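Local coordinates for heat shock protein, putative (Plasmodium falciparum, PDB 1Y6Z) that is the middle domain of a putative Hsp90-family chaperone, whose full-length form probably binds and hydrolyses ATP while assisting the folding of client proteins, at residues B[186-189]-B[190-194]. Numbering follows the deposited sequence.
Sequences KKTD and LDSYI
D189 and S192 meet through one carboxylate oxygen that accepts two hydrogen bonds. OD1 of D189 takes the backbone N of S192 at 3.0 Å, with an N-H...O angle of 146°, and the hydroxyl OG of S192 at 2.6 Å. Both donors approach the syn side of OD1, the amide lying further out of the carboxylate plane (34°) than the hydroxyl. The D189 torsion that sets CG between its backbone N and carbonyl carbon (chi1 61°) turns the carboxylate toward the backbone N of S192, at the start of the helix, while OG of S192 lies beside its own backbone N and comes to the same oxygen. The pair of bonds should limit rotation of the acid; its other oxygen, OD2, forms a salt bridge with K140.

D189 stands at the N-cap position of helix 190-195, and the bond from the S192 amide is its capping bond. The helix follows directly on the short, weakly bonded strand 188-189, which pairs antiparallel with strand 177-178 in a small two-stranded sheet of this Hsp90 middle domain.

A second forked acceptor is the D189 carbonyl. Its O receives the N of Y193 at 3.2 Å, an i to i+4 bond that opens the helix, and OG1 of T188 at 2.9 Å, which arrives in the carbonyl plane on a lone pair.

Van der Waals contact across the junction is slight: OG1 of T188 lies 3.5 Å from CB of S192. T188, L190 and Y193 all touch L232 of strand 231-234, and the Y193 hydroxyl hydrogen-bonds the D230 carbonyl.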
# COMPACT_ATOMS: atom_id res chain seq x y z
N LYS B 186 -18.44 -1.26 -19.95
CA LYS B 186 -17.69 -1.36 -18.67
C LYS B 186 -16.70 -0.20 -18.50
O LYS B 186 -16.11 0.27 -19.48
CB LYS B 186 -16.94 -2.69 -18.63
CG LYS B 186 -17.85 -3.94 -18.66
CD LYS B 186 -18.52 -4.20 -17.31
CE LYS B 186 -17.53 -4.81 -16.29
NZ LYS B 186 -18.09 -4.83 -14.91
N LYS B 187 -16.48 0.24 -17.26
CA LYS B 187 -15.52 1.32 -16.94
C LYS B 187 -14.11 0.79 -16.91
O LYS B 187 -13.87 -0.42 -16.75
CB LYS B 187 -15.86 1.99 -15.60
CG LYS B 187 -17.24 2.58 -15.50
CD LYS B 187 -17.52 3.12 -14.12
CE LYS B 187 -18.92 3.77 -14.04
NZ LYS B 187 -19.05 4.83 -12.97
N THR B 188 -13.15 1.69 -17.04
CA THR B 188 -11.75 1.32 -16.92
C THR B 188 -11.14 2.07 -15.72
O THR B 188 -11.54 3.23 -15.43
CB THR B 188 -10.93 1.70 -18.17
OG1 THR B 188 -9.55 1.32 -17.98
CG2 THR B 188 -11.02 3.21 -18.45
N ASP B 189 -10.15 1.44 -15.09
CA ASP B 189 -9.44 2.14 -14.05
C ASP B 189 -8.25 2.88 -14.70
O ASP B 189 -8.01 2.74 -15.92
CB ASP B 189 -9.06 1.20 -12.86
CG ASP B 189 -8.12 0.05 -13.28
OD1 ASP B 189 -7.63 0.05 -14.42
OD2 ASP B 189 -7.86 -0.86 -12.46
N LEU B 190 -7.57 3.71 -13.94
CA LEU B 190 -6.49 4.49 -14.53
C LEU B 190 -5.28 3.62 -14.96
O LEU B 190 -4.68 3.84 -16.03
CB LEU B 190 -6.08 5.65 -13.62
CG LEU B 190 -7.19 6.70 -13.25
CD1 LEU B 190 -6.63 7.82 -12.28
CD2 LEU B 190 -7.82 7.33 -14.50
N ASP B 191 -4.93 2.64 -14.15
CA ASP B 191 -3.73 1.84 -14.46
C ASP B 191 -3.93 1.04 -15.75
O ASP B 191 -2.98 0.84 -16.52
CB ASP B 191 -3.39 0.91 -13.30
CG ASP B 191 -2.95 1.65 -12.04
OD1 ASP B 191 -3.13 1.06 -10.97
OD2 ASP B 191 -2.39 2.79 -12.07
N SER B 192 -5.16 0.61 -16.01
CA SER B 192 -5.48 -0.10 -17.21
C SER B 192 -5.41 0.83 -18.41
O SER B 192 -4.93 0.43 -19.47
CB SER B 192 -6.83 -0.79 -17.15
OG SER B 192 -6.88 -1.77 -16.13
N TYR B 193 -5.88 2.07 -18.23
CA TYR B 193 -5.69 3.10 -19.24
C TYR B 193 -4.21 3.26 -19.55
O TYR B 193 -3.83 3.29 -20.72
CB TYR B 193 -6.32 4.44 -18.85
CG TYR B 193 -6.20 5.57 -19.88
CD1 TYR B 193 -7.32 6.04 -20.56
CD2 TYR B 193 -4.97 6.18 -20.15
CE1 TYR B 193 -7.22 7.10 -21.46
CE2 TYR B 193 -4.86 7.19 -21.09
CZ TYR B 193 -5.98 7.65 -21.74
OH TYR B 193 -5.81 8.68 -22.65
N ILE B 194 -3.40 3.46 -18.51
CA ILE B 194 -1.96 3.62 -18.67
C ILE B 194 -1.34 2.46 -19.47
O ILE B 194 -0.56 2.70 -20.39
CB ILE B 194 -1.23 3.77 -17.31
CG1 ILE B 194 -1.54 5.15 -16.70
CG2 ILE B 194 0.30 3.57 -17.49
CD1 ILE B 194 -1.13 5.34 -15.25